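Local coordinates for fructuronate-tagaturonate epimerase UxaE from Cohnella laeviribosi in complex with 1 glycerol (Cohnella laeviribosi, PDB 6IL9), which catalyses the interconversion of D-fructuronate and D-tagaturonate, probably with the help of the zinc ion bound in its TIM barrel, at residues A[159-164]-A[269-274]; A[176-181]-A[298-303]; A[166-171]-A[256-261]; A[246-251]-A[284-289]. One frame throughout, in Å; residues are numbered along the deposited sequence.

Interaction 1. Residues A[159-164]-A[269-274]; sequences GDHLKK and EISIDE. With ZN (zinc ion), chain C.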
loop_
_atom_site.group_PDB
_atom_site.type_symbol
_atom_site.label_atom_id
_atom_site.label_comp_id
_atom_site.label_asym_id
_atom_site.label_seq_id
_atom_site.Cartn_x
_atom_site.Cartn_y
_atom_site.Cartn_z
ATOM N N GLY A 159 -1.738 6.765 4.386
ATOM C CA GLY A 159 -0.885 6.579 5.539
ATOM C C GLY A 159 -1.190 5.215 6.118
ATOM O O GLY A 159 -2.148 5.052 6.874
ATOM N N ASP A 160 -0.394 4.226 5.737
ATOM C CA ASP A 160 -0.733 2.830 5.953
ATOM C C ASP A 160 -0.273 2.381 7.332
ATOM O O ASP A 160 0.797 2.780 7.797
ATOM C CB ASP A 160 -0.076 1.982 4.861
ATOM C CG ASP A 160 -0.460 0.526 4.931
ATOM O OD1 ASP A 160 -1.542 0.207 5.470
ATOM O OD2 ASP A 160 0.336 -0.307 4.451
ATOM N N HIS A 161 -1.098 1.564 7.992
ATOM C CA HIS A 161 -0.737 0.926 9.261
ATOM C C HIS A 161 -0.307 1.932 10.322
ATOM O O HIS A 161 0.687 1.726 11.025
ATOM C CB HIS A 161 0.382 -0.091 9.064
ATOM C CG HIS A 161 -0.103 -1.465 8.766
ATOM N ND1 HIS A 161 -0.771 -2.232 9.697
ATOM C CD2 HIS A 161 -0.005 -2.219 7.649
ATOM C CE1 HIS A 161 -1.081 -3.394 9.157
ATOM N NE2 HIS A 161 -0.613 -3.418 7.921
ATOM N N LEU A 162 -1.072 3.015 10.451
ATOM C CA LEU A 162 -0.795 4.006 11.487
ATOM C C LEU A 162 -1.315 3.534 12.841
ATOM O O LEU A 162 -2.416 2.984 12.952
ATOM C CB LEU A 162 -1.428 5.349 11.135
ATOM C CG LEU A 162 -1.135 5.984 9.770
ATOM C CD1 LEU A 162 -1.979 7.230 9.598
ATOM C CD2 LEU A 162 0.336 6.308 9.598
ATOM N N LYS A 163 -0.513 3.765 13.881
ATOM C CA LYS A 163 -0.814 3.354 15.248
ATOM C C LYS A 163 -0.710 4.500 16.240
ATOM O O LYS A 163 -1.481 4.548 17.200
ATOM C CB LYS A 163 0.147 2.225 15.699
ATOM C CG LYS A 163 0.029 0.927 14.911
ATOM C CD LYS A 163 1.040 -0.114 15.406
ATOM C CE LYS A 163 1.400 -1.111 14.299
ATOM N NZ LYS A 163 2.872 -1.368 14.198
ATOM N N LYS A 164 0.231 5.413 16.038
ATOM C CA LYS A 164 0.525 6.454 17.011
ATOM C C LYS A 164 -0.083 7.771 16.557
ATOM O O LYS A 164 -0.070 8.093 15.365
ATOM C CB LYS A 164 2.037 6.608 17.194
ATOM C CG LYS A 164 2.732 5.350 17.649
ATOM C CD LYS A 164 4.100 5.664 18.242
ATOM C CE LYS A 164 4.574 4.553 19.173
ATOM N NZ LYS A 164 3.528 4.128 20.150
ATOM N N GLU A 269 -9.679 4.038 6.831
ATOM C CA GLU A 269 -9.677 2.580 6.799
ATOM C C GLU A 269 -9.402 2.048 8.193
ATOM O O GLU A 269 -8.480 2.516 8.866
ATOM C CB GLU A 269 -8.621 2.032 5.830
ATOM C CG GLU A 269 -8.433 0.526 6.003
ATOM C CD GLU A 269 -7.685 -0.133 4.864
ATOM O OE1 GLU A 269 -6.527 -0.538 5.087
ATOM O OE2 GLU A 269 -8.255 -0.271 3.755
ATOM N N ILE A 270 -10.203 1.087 8.633
ATOM C CA ILE A 270 -9.982 0.425 9.912
ATOM C C ILE A 270 -9.325 -0.917 9.626
ATOM O O ILE A 270 -9.861 -1.735 8.873
ATOM C CB ILE A 270 -11.290 0.267 10.696
ATOM C CG1 ILE A 270 -11.786 1.654 11.113
ATOM C CG2 ILE A 270 -11.055 -0.613 11.919
ATOM C CD1 ILE A 270 -13.262 1.720 11.346
ATOM N N SER A 271 -8.160 -1.142 10.222
ATOM C CA SER A 271 -7.365 -2.330 9.941
ATOM C C SER A 271 -7.288 -3.186 11.195
ATOM O O SER A 271 -6.859 -2.717 12.256
ATOM C CB SER A 271 -5.976 -1.940 9.432
ATOM O OG SER A 271 -5.004 -2.929 9.725
ATOM N N ILE A 272 -7.737 -4.432 11.077
ATOM C CA ILE A 272 -7.562 -5.416 12.135
ATOM C C ILE A 272 -7.062 -6.705 11.491
ATOM O O ILE A 272 -7.383 -7.806 11.950
ATOM C CB ILE A 272 -8.867 -5.634 12.928
ATOM C CG1 ILE A 272 -10.029 -5.967 11.989
ATOM C CG2 ILE A 272 -9.206 -4.399 13.764
ATOM C CD1 ILE A 272 -11.334 -6.164 12.688
ATOM N N ASP A 273 -6.263 -6.572 10.424
ATOM C CA ASP A 273 -5.829 -7.729 9.648
ATOM C C ASP A 273 -4.553 -8.363 10.179
ATOM O O ASP A 273 -4.225 -9.482 9.771
ATOM C CB ASP A 273 -5.625 -7.350 8.178
ATOM C CG ASP A 273 -4.507 -6.368 7.984
ATOM O OD1 ASP A 273 -4.729 -5.157 8.221
ATOM O OD2 ASP A 273 -3.407 -6.807 7.592
ATOM N N GLU A 274 -3.825 -7.684 11.063
ATOM C CA GLU A 274 -2.644 -8.259 11.702
ATOM C C GLU A 274 -2.960 -8.760 13.106
ATOM O O GLU A 274 -2.206 -8.532 14.054
ATOM C CB GLU A 274 -1.503 -7.244 11.715
ATOM C CG GLU A 274 -1.317 -6.569 10.363
ATOM C CD GLU A 274 0.137 -6.368 9.980
ATOM O OE1 GLU A 274 0.840 -5.614 10.685
ATOM O OE2 GLU A 274 0.575 -6.954 8.962
HETATM ZN ZN ZN C . -2.262 -4.808 6.935
HETATM O O HOH W 1 -0.495 -5.834 5.878
#
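His161 and Asp273 meet at a zinc ion, and the His161 side chain carries most of the contact. Its CB heads neither straight at residues 269-274 nor from them; it is the ring beyond, turned by a chi1 of -90°, that leans across. CG joins the ring, and ND1 turns to Asp182 OD2, a hydrogen bond that, with the metal at NE2, sets the turn of the ring. CD2 flanks the metal, while His161 CE1 has Glu274 OE1 at 3.3 Å and Ser271 OG at 4.0 Å, both oblique to the ring. At the tip, His161 NE2 binds the zinc at 2.4 Å. Zinc held by side chains at the C-terminal ends of parallel strands is consistent with the active site of a TIM barrel, which lies at that end, and His343 from a later strand end adds a further ligand. Asp273 OD2 grips the zinc at 2.4 Å, and a water in the plane of the His161 ring binds it at 2.3 Å, also giving Glu274 OE2 a weak hydrogen bond. The Glu274 carboxylate is tilted 45° from the ring. Ser271 OG donates to Asp273 OD1 at 2.7 Å, nearly in line with that C-O bond. Replacing Ser271 by an alanine removes this donor and is likely to leave the Asp273 carboxylate held by the zinc but freer to turn. Glu269, farther down the strand, hydrogen-bonds His343 NE2 from the second shell.

Interaction 2. Residues A[176-181]-A[298-303]; sequences FTMLTL and IFSMAP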
loop_
_atom_site.group_PDB
_atom_site.type_symbol
_atom_site.label_atom_id
_atom_site.label_comp_id
_atom_site.label_asym_id
_atom_site.label_seq_id
_atom_site.Cartn_x
_atom_site.Cartn_y
_atom_site.Cartn_z
ATOM N N PHE A 176 -2.019 13.460 3.165
ATOM C CA PHE A 176 -2.542 12.133 2.870
ATOM C C PHE A 176 -4.062 12.163 2.868
ATOM O O PHE A 176 -4.690 12.902 3.634
ATOM C CB PHE A 176 -2.007 11.112 3.867
ATOM C CG PHE A 176 -0.599 10.693 3.563
ATOM C CD1 PHE A 176 0.462 11.500 3.930
ATOM C CD2 PHE A 176 -0.342 9.535 2.851
ATOM C CE1 PHE A 176 1.772 11.148 3.621
ATOM C CE2 PHE A 176 0.964 9.158 2.549
ATOM C CZ PHE A 176 2.024 9.972 2.918
ATOM N N THR A 177 -4.649 11.384 1.961
ATOM C CA THR A 177 -6.087 11.398 1.735
ATOM C C THR A 177 -6.759 10.131 2.225
ATOM O O THR A 177 -7.993 10.084 2.300
ATOM C CB THR A 177 -6.386 11.598 0.246
ATOM O OG1 THR A 177 -5.670 10.622 -0.528
ATOM C CG2 THR A 177 -5.953 12.983 -0.180
ATOM N N MET A 178 -5.978 9.120 2.564
ATOM C CA MET A 178 -6.453 7.870 3.122
ATOM C C MET A 178 -5.655 7.626 4.388
ATOM O O MET A 178 -4.434 7.790 4.385
ATOM C CB MET A 178 -6.264 6.731 2.109
ATOM C CG MET A 178 -6.653 5.354 2.597
ATOM S SD MET A 178 -6.704 4.132 1.248
ATOM C CE MET A 178 -7.081 2.683 2.236
ATOM N N LEU A 179 -6.335 7.296 5.481
ATOM C CA LEU A 179 -5.666 7.027 6.749
ATOM C C LEU A 179 -6.055 5.636 7.222
ATOM O O LEU A 179 -7.234 5.370 7.460
ATOM C CB LEU A 179 -6.028 8.078 7.806
ATOM C CG LEU A 179 -5.314 9.422 7.733
ATOM C CD1 LEU A 179 -5.325 10.104 9.094
ATOM C CD2 LEU A 179 -3.899 9.256 7.246
ATOM N N THR A 180 -5.066 4.751 7.350
ATOM C CA THR A 180 -5.283 3.381 7.791
ATOM C C THR A 180 -4.954 3.274 9.272
ATOM O O THR A 180 -3.799 3.452 9.662
ATOM C CB THR A 180 -4.408 2.412 6.990
ATOM O OG1 THR A 180 -4.797 2.473 5.610
ATOM C CG2 THR A 180 -4.549 0.985 7.503
ATOM N N LEU A 181 -5.957 2.972 10.086
ATOM C CA LEU A 181 -5.777 2.845 11.532
ATOM C C LEU A 181 -5.567 1.380 11.884
ATOM O O LEU A 181 -6.505 0.572 11.829
ATOM C CB LEU A 181 -6.973 3.411 12.298
ATOM C CG LEU A 181 -6.752 3.455 13.819
ATOM C CD1 LEU A 181 -5.626 4.420 14.128
ATOM C CD2 LEU A 181 -8.032 3.874 14.542
ATOM N N ILE A 298 -16.718 5.434 7.662
ATOM C CA ILE A 298 -15.739 4.398 7.339
ATOM C C ILE A 298 -15.609 4.295 5.826
ATOM O O ILE A 298 -16.615 4.160 5.125
ATOM C CB ILE A 298 -16.166 3.047 7.939
ATOM C CG1 ILE A 298 -16.444 3.205 9.444
ATOM C CG2 ILE A 298 -15.131 1.972 7.641
ATOM C CD1 ILE A 298 -17.064 1.967 10.092
ATOM N N PHE A 299 -14.365 4.327 5.321
ATOM C CA PHE A 299 -14.098 4.038 3.914
ATOM C C PHE A 299 -14.006 2.537 3.691
ATOM O O PHE A 299 -14.638 1.990 2.776
ATOM C CB PHE A 299 -12.801 4.751 3.484
ATOM C CG PHE A 299 -12.198 4.271 2.177
ATOM C CD1 PHE A 299 -12.606 4.809 0.960
ATOM C CD2 PHE A 299 -11.156 3.344 2.180
ATOM C CE1 PHE A 299 -12.004 4.397 -0.239
ATOM C CE2 PHE A 299 -10.572 2.920 0.998
ATOM C CZ PHE A 299 -10.992 3.448 -0.212
ATOM N N SER A 300 -13.266 1.846 4.558
ATOM C CA SER A 300 -13.055 0.419 4.373
ATOM C C SER A 300 -12.738 -0.233 5.707
ATOM O O SER A 300 -12.338 0.429 6.671
ATOM C CB SER A 300 -11.929 0.158 3.362
ATOM O OG SER A 300 -10.707 0.643 3.885
ATOM N N MET A 301 -12.952 -1.546 5.748
ATOM C CA MET A 301 -12.626 -2.390 6.889
ATOM C C MET A 301 -11.735 -3.511 6.387
ATOM O O MET A 301 -12.063 -4.159 5.391
ATOM C CB MET A 301 -13.891 -2.974 7.519
ATOM C CG MET A 301 -13.639 -3.882 8.699
ATOM S SD MET A 301 -13.754 -2.947 10.236
ATOM C CE MET A 301 -15.456 -2.268 10.055
ATOM N N ALA A 302 -10.611 -3.729 7.064
ATOM C CA ALA A 302 -9.694 -4.797 6.674
ATOM C C ALA A 302 -9.733 -5.867 7.748
ATOM O O ALA A 302 -9.028 -5.752 8.759
ATOM C CB ALA A 302 -8.266 -4.269 6.497
ATOM N N PRO A 303 -10.559 -6.896 7.608
ATOM C CA PRO A 303 -10.573 -7.966 8.606
ATOM C C PRO A 303 -9.400 -8.911 8.387
ATOM O O PRO A 303 -8.679 -8.835 7.395
ATOM C CB PRO A 303 -11.909 -8.665 8.365
ATOM C CG PRO A 303 -12.179 -8.434 6.905
ATOM C CD PRO A 303 -11.548 -7.126 6.537
#
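Met178 touches Phe299 through its terminal methyl, with Met178 CE 3.7 Å from Phe299 CE2. The sulfur follows behind: Met178 SD is 4.1 Å from Phe299 CE2 and 4.9 Å from the ring centroid, 44° off the ring normal. This is an oblique Met-aromatic contact, with the two side chains crossing at about a right angle. Met178 reaches this far because its chain is fully extended, CG anti to the backbone N (chi1 177°) and the later torsions also near 180°. Phe299 comes from the other side with its CB directed at residues 176-181, which lets two backbones with Met178 CA and Phe299 CA 8.6 Å apart close the gap by side chains alone. Next to the ring, Ser300 OG lies at the limit of contact, 4.5 Å from Met178 CE, and its polar need is met by a hydrogen bond to Glu269 OE2. Glu269 belongs to strand 267-271, which runs between strands 178-182 and 300-302; Met178 packs on Glu269, and Phe299 on Asp267 of the same strand. On its other flank, Met178 is held by backbone hydrogen bonds to Ala157 and Gly159 of strand 156-162, and its side chain rests on Asp158. All three touching residues are buried; the Met178 side chain is about 10 Å from the zinc ion. Such interior side chains, meeting over an intervening strand near the N-terminal ends of the strands, are layers of the core that fills a TIM barrel beneath its active-site end.

Interaction 3. Residues A[166-171]-A[256-261]; sequences EDIRMA and EKYIQT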
loop_
_atom_site.group_PDB
_atom_site.type_symbol
_atom_site.label_atom_id
_atom_site.label_comp_id
_atom_site.label_asym_id
_atom_site.label_seq_id
_atom_site.Cartn_x
_atom_site.Cartn_y
_atom_site.Cartn_z
ATOM N N GLU A 166 0.925 10.772 16.840
ATOM C CA GLU A 166 1.886 11.646 16.172
ATOM C C GLU A 166 1.966 11.340 14.682
ATOM O O GLU A 166 2.055 12.255 13.856
ATOM C CB GLU A 166 3.264 11.506 16.822
ATOM C CG GLU A 166 4.101 12.771 16.779
ATOM C CD GLU A 166 5.593 12.497 16.636
ATOM O OE1 GLU A 166 6.331 13.417 16.213
ATOM O OE2 GLU A 166 6.028 11.366 16.951
ATOM N N ASP A 167 1.926 10.055 14.326
ATOM C CA ASP A 167 1.989 9.645 12.928
ATOM C C ASP A 167 0.703 9.974 12.181
ATOM O O ASP A 167 0.752 10.346 11.001
ATOM C CB ASP A 167 2.293 8.145 12.848
ATOM C CG ASP A 167 3.694 7.805 13.339
ATOM O OD1 ASP A 167 4.590 8.668 13.214
ATOM O OD2 ASP A 167 3.905 6.684 13.844
ATOM N N ILE A 168 -0.444 9.868 12.851
ATOM C CA ILE A 168 -1.711 10.283 12.249
ATOM C C ILE A 168 -1.708 11.786 11.975
ATOM O O ILE A 168 -2.142 12.247 10.910
ATOM C CB ILE A 168 -2.880 9.878 13.164
ATOM C CG1 ILE A 168 -2.934 8.352 13.281
ATOM C CG2 ILE A 168 -4.182 10.454 12.667
ATOM C CD1 ILE A 168 -3.813 7.868 14.419
ATOM N N ARG A 169 -1.233 12.573 12.946
ATOM C CA ARG A 169 -1.120 14.015 12.737
ATOM C C ARG A 169 -0.192 14.335 11.577
ATOM O O ARG A 169 -0.485 15.221 10.766
ATOM C CB ARG A 169 -0.613 14.697 14.009
ATOM C CG ARG A 169 -1.603 14.712 15.152
ATOM C CD ARG A 169 -1.214 15.750 16.211
ATOM N NE ARG A 169 0.071 15.447 16.835
ATOM C CZ ARG A 169 0.234 14.625 17.870
ATOM N NH1 ARG A 169 -0.808 14.006 18.411
ATOM N NH2 ARG A 169 1.448 14.419 18.364
ATOM N N MET A 170 0.943 13.635 11.497
ATOM C CA MET A 170 1.895 13.861 10.413
ATOM C C MET A 170 1.259 13.555 9.065
ATOM O O MET A 170 1.343 14.357 8.130
ATOM C CB MET A 170 3.145 13.008 10.631
ATOM C CG MET A 170 4.134 12.996 9.460
ATOM S SD MET A 170 5.575 11.921 9.742
ATOM C CE MET A 170 4.823 10.296 9.894
ATOM N N ALA A 171 0.606 12.395 8.956
ATOM C CA ALA A 171 -0.052 12.027 7.709
ATOM C C ALA A 171 -1.041 13.099 7.269
ATOM O O ALA A 171 -1.082 13.480 6.095
ATOM C CB ALA A 171 -0.756 10.677 7.872
ATOM N N GLU A 256 -13.044 10.827 15.968
ATOM C CA GLU A 256 -13.541 12.106 16.454
ATOM C C GLU A 256 -12.416 13.116 16.645
ATOM O O GLU A 256 -12.615 14.308 16.392
ATOM C CB GLU A 256 -14.321 11.902 17.756
ATOM C CG GLU A 256 -15.608 11.129 17.547
ATOM C CD GLU A 256 -16.325 10.765 18.846
ATOM O OE1 GLU A 256 -15.743 10.923 19.942
ATOM O OE2 GLU A 256 -17.488 10.316 18.762
ATOM N N LYS A 257 -11.231 12.662 17.057
ATOM C CA LYS A 257 -10.138 13.594 17.333
ATOM C C LYS A 257 -9.497 14.114 16.049
ATOM O O LYS A 257 -9.143 15.298 15.970
ATOM C CB LYS A 257 -9.083 12.930 18.222
ATOM C CG LYS A 257 -8.061 13.915 18.818
ATOM C CD LYS A 257 -7.177 13.275 19.887
ATOM C CE LYS A 257 -6.126 14.267 20.410
ATOM N NZ LYS A 257 -5.258 13.652 21.466
ATOM N N TYR A 258 -9.355 13.259 15.028
ATOM C CA TYR A 258 -8.498 13.554 13.882
ATOM C C TYR A 258 -9.190 13.510 12.524
ATOM O O TYR A 258 -8.816 14.282 11.637
ATOM C CB TYR A 258 -7.318 12.573 13.844
ATOM C CG TYR A 258 -6.352 12.764 14.989
ATOM C CD1 TYR A 258 -5.628 13.943 15.116
ATOM C CD2 TYR A 258 -6.172 11.774 15.942
ATOM C CE1 TYR A 258 -4.752 14.130 16.158
ATOM C CE2 TYR A 258 -5.289 11.944 16.988
ATOM C CZ TYR A 258 -4.584 13.129 17.091
ATOM O OH TYR A 258 -3.706 13.295 18.137
ATOM N N ILE A 259 -10.155 12.624 12.317
ATOM C CA ILE A 259 -10.756 12.481 10.986
ATOM C C ILE A 259 -11.883 13.478 10.776
ATOM O O ILE A 259 -11.887 14.230 9.799
ATOM C CB ILE A 259 -11.245 11.032 10.783
ATOM C CG1 ILE A 259 -10.150 10.031 11.175
ATOM C CG2 ILE A 259 -11.733 10.811 9.343
ATOM C CD1 ILE A 259 -8.899 10.110 10.309
ATOM N N GLN A 260 -12.859 13.469 11.690
ATOM C CA GLN A 260 -13.962 14.421 11.667
ATOM C C GLN A 260 -13.455 15.855 11.576
ATOM O O GLN A 260 -14.066 16.700 10.912
ATOM C CB GLN A 260 -14.789 14.224 12.936
ATOM C CG GLN A 260 -16.152 14.869 12.998
ATOM C CD GLN A 260 -17.023 14.186 14.044
ATOM O OE1 GLN A 260 -18.177 13.850 13.789
ATOM N NE2 GLN A 260 -16.456 13.955 15.224
ATOM N N THR A 261 -12.329 16.137 12.229
ATOM C CA THR A 261 -11.777 17.479 12.349
ATOM C C THR A 261 -10.811 17.853 11.227
ATOM O O THR A 261 -10.212 18.931 11.287
ATOM C CB THR A 261 -11.048 17.613 13.688
ATOM O OG1 THR A 261 -10.024 16.605 13.772
ATOM C CG2 THR A 261 -12.021 17.432 14.843
#
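Between residues 166-171 and 256-261 the backbones come nearest at Arg169 and Tyr258, CA atoms 7.5 Å apart, where the second helix widens into a pi-type turn. The Tyr258 ring fits alongside the first helix. Ile168 presses CG2 against its root, 3.9 Å from Tyr258 CG, and the aliphatic part of Arg169 runs along its outer half, with Arg169 CG 3.4 Å from Tyr258 CE1. A bend at chi3 (-63°) then carries the guanidinium to the phenol oxygen: Arg169 NH1 donates to Tyr258 OH over 3.0 Å, with the oxygen almost in the guanidinium plane but the N-H bent at 140°. The two planes stand 42° apart. One face of the ring is covered by Lys257 CG, 3.8 Å above its centre. Tyr258 OH also hydrogen-bonds Glu165 OE2, which makes a salt bridge to Lys257 NZ. A phenylalanine in place of Tyr258 would keep the apolar packing but would probably leave Arg169 NH1 and Glu165 each short of a partner. The contact thus grades from buried Ile168 to the exposed Arg169, where one hydroxyl links a cation to an anion and the Glu165 carboxylate probably offsets the nearby positive charges of Arg169 and Lys257.

Interaction 4. Residues A[246-251]-A[284-289]; sequences EAIQFM and HFLVAS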
loop_
_atom_site.group_PDB
_atom_site.type_symbol
_atom_site.label_atom_id
_atom_site.label_comp_id
_atom_site.label_asym_id
_atom_site.label_seq_id
_atom_site.Cartn_x
_atom_site.Cartn_y
_atom_site.Cartn_z
ATOM N N GLU A 246 -12.217 -2.514 23.349
ATOM C CA GLU A 246 -11.168 -1.507 23.470
ATOM C C GLU A 246 -10.739 -0.999 22.098
ATOM O O GLU A 246 -10.445 0.190 21.930
ATOM C CB GLU A 246 -9.979 -2.077 24.243
ATOM C CG GLU A 246 -8.857 -1.082 24.463
ATOM C CD GLU A 246 -7.694 -1.675 25.244
ATOM O OE1 GLU A 246 -7.904 -2.688 25.954
ATOM O OE2 GLU A 246 -6.573 -1.124 25.152
ATOM N N ALA A 247 -10.712 -1.887 21.101
ATOM C CA ALA A 247 -10.375 -1.458 19.749
ATOM C C ALA A 247 -11.450 -0.541 19.176
ATOM O O ALA A 247 -11.135 0.439 18.497
ATOM C CB ALA A 247 -10.163 -2.674 18.847
ATOM N N ILE A 248 -12.720 -0.857 19.432
ATOM C CA ILE A 248 -13.821 -0.008 18.974
ATOM C C ILE A 248 -13.705 1.379 19.585
ATOM O O ILE A 248 -13.859 2.398 18.900
ATOM C CB ILE A 248 -15.169 -0.658 19.326
ATOM C CG1 ILE A 248 -15.362 -1.945 18.517
ATOM C CG2 ILE A 248 -16.340 0.327 19.102
ATOM C CD1 ILE A 248 -16.502 -2.809 19.046
ATOM N N GLN A 249 -13.438 1.439 20.891
ATOM C CA GLN A 249 -13.288 2.733 21.549
ATOM C C GLN A 249 -12.154 3.528 20.927
ATOM O O GLN A 249 -12.247 4.754 20.788
ATOM C CB GLN A 249 -13.047 2.532 23.042
ATOM C CG GLN A 249 -14.222 1.943 23.758
ATOM C CD GLN A 249 -15.441 2.825 23.663
ATOM O OE1 GLN A 249 -16.505 2.393 23.205
ATOM N NE2 GLN A 249 -15.296 4.077 24.087
ATOM N N PHE A 250 -11.082 2.836 20.540
ATOM C CA PHE A 250 -9.930 3.484 19.926
ATOM C C PHE A 250 -10.277 4.009 18.539
ATOM O O PHE A 250 -9.866 5.114 18.170
ATOM C CB PHE A 250 -8.763 2.490 19.870
ATOM C CG PHE A 250 -7.506 3.044 19.246
ATOM C CD1 PHE A 250 -6.856 4.140 19.801
ATOM C CD2 PHE A 250 -6.961 2.443 18.121
ATOM C CE1 PHE A 250 -5.694 4.641 19.232
ATOM C CE2 PHE A 250 -5.800 2.939 17.540
ATOM C CZ PHE A 250 -5.169 4.044 18.093
ATOM N N MET A 251 -11.034 3.227 17.761
ATOM C CA MET A 251 -11.521 3.692 16.465
ATOM C C MET A 251 -12.313 4.987 16.611
ATOM O O MET A 251 -12.083 5.962 15.884
ATOM C CB MET A 251 -12.396 2.607 15.815
ATOM C CG MET A 251 -11.699 1.292 15.461
ATOM S SD MET A 251 -12.852 -0.109 15.174
ATOM C CE MET A 251 -11.707 -1.465 15.410
ATOM N N HIS A 284 -17.277 -8.988 13.032
ATOM C CA HIS A 284 -17.245 -7.881 12.077
ATOM C C HIS A 284 -18.543 -7.079 12.129
ATOM O O HIS A 284 -18.524 -5.840 12.191
ATOM C CB HIS A 284 -16.984 -8.478 10.688
ATOM C CG HIS A 284 -17.048 -7.502 9.553
ATOM N ND1 HIS A 284 -17.040 -7.919 8.239
ATOM C CD2 HIS A 284 -17.107 -6.150 9.519
ATOM C CE1 HIS A 284 -17.089 -6.865 7.444
ATOM N NE2 HIS A 284 -17.138 -5.779 8.193
ATOM N N PHE A 285 -19.685 -7.769 12.124
ATOM C CA PHE A 285 -20.969 -7.085 12.234
ATOM C C PHE A 285 -21.035 -6.226 13.493
ATOM O O PHE A 285 -21.488 -5.077 13.452
ATOM C CB PHE A 285 -22.116 -8.098 12.231
ATOM C CG PHE A 285 -23.473 -7.461 12.324
ATOM C CD1 PHE A 285 -24.111 -6.980 11.183
ATOM C CD2 PHE A 285 -24.113 -7.319 13.547
ATOM C CE1 PHE A 285 -25.356 -6.386 11.263
ATOM C CE2 PHE A 285 -25.345 -6.722 13.633
ATOM C CZ PHE A 285 -25.977 -6.248 12.485
ATOM N N LEU A 286 -20.624 -6.782 14.635
ATOM C CA LEU A 286 -20.719 -6.027 15.883
ATOM C C LEU A 286 -19.831 -4.785 15.848
ATOM O O LEU A 286 -20.261 -3.693 16.242
ATOM C CB LEU A 286 -20.345 -6.922 17.065
ATOM C CG LEU A 286 -20.389 -6.262 18.449
ATOM C CD1 LEU A 286 -21.022 -7.218 19.460
ATOM C CD2 LEU A 286 -18.994 -5.890 18.900
ATOM N N VAL A 287 -18.594 -4.933 15.373
ATOM C CA VAL A 287 -17.684 -3.793 15.294
ATOM C C VAL A 287 -18.288 -2.706 14.415
ATOM O O VAL A 287 -18.377 -1.539 14.814
ATOM C CB VAL A 287 -16.307 -4.242 14.773
ATOM C CG1 VAL A 287 -15.425 -3.018 14.446
ATOM C CG2 VAL A 287 -15.625 -5.169 15.781
ATOM N N ALA A 288 -18.750 -3.086 13.220
ATOM C CA ALA A 288 -19.303 -2.102 12.293
ATOM C C ALA A 288 -20.551 -1.452 12.867
ATOM O O ALA A 288 -20.711 -0.229 12.801
ATOM C CB ALA A 288 -19.620 -2.766 10.947
ATOM N N SER A 289 -21.433 -2.253 13.468
ATOM C CA SER A 289 -22.664 -1.712 14.019
ATOM C C SER A 289 -22.372 -0.680 15.097
ATOM O O SER A 289 -23.042 0.355 15.178
ATOM C CB SER A 289 -23.521 -2.845 14.582
ATOM O OG SER A 289 -24.786 -2.365 14.971
#
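Ile248 and Met251, one turn apart on helix 246-251, grip Val287 between them. The two helix segments run in the same general direction, crossing at 34°, with their axes 10.5 Å apart at the nearest. The denser part, where most surface is covered, centres on the tip of Ile248: its CG1 lies anti to the carbonyl carbon (chi1 -67°) and the chain runs on extended, which thrusts CD1 at the other helix. There Ile248 CD1 meets Leu286 CD2 at 4.0 Å and Val287 CG2 at 4.1 Å, and touches the backbone too, 4.1 Å from Val287 CA. On the next turn Met251, also extended, lays its thioether across Val287, with Met251 SD 4.0 Å from Val287 CG1. Each methyl of Val287 therefore has its own neighbour, CG2 the isoleucine and CG1 the methionine. Tyr214 of helix 208-218 packs on both Ile248 and Leu286, while Leu291 touches Ile248 and Met251. Away from this seam Glu246 and Gln249 are exposed, while Phe250 turns toward the strand side, onto Leu181. These helices belong to the outer layer of the TIM barrel, on the chain before and after strand 267-271. No hydrogen bond or charge joins the segments: four buried aliphatic and thioether side chains meet at van der Waals distances near 4 Å, so burial and shape, not directed bonds, hold this pair together.

How the interactions relate
All four contacts belong to one TIM barrel and are built from eight segments taken in chain order as 159-164, 166-171, 176-181, 246-251, 256-261, 269-274, 284-289 and 298-303. Interactions 1 and 2 lie in the strand barrel, their centres about 7 Å apart and joined by a probable backbone hydrogen bond from Ala302 N to Ile270 O. Interactions 3 and 4 lie outside it, centres about 18 Å apart, without touching, both on helix 234-259, whose two stretches reach different neighbours. Leu162 and Leu179 pack on helix 165-173, and Met251 on Ile270, so the zinc site is backed by strands that the surrounding helices pack against.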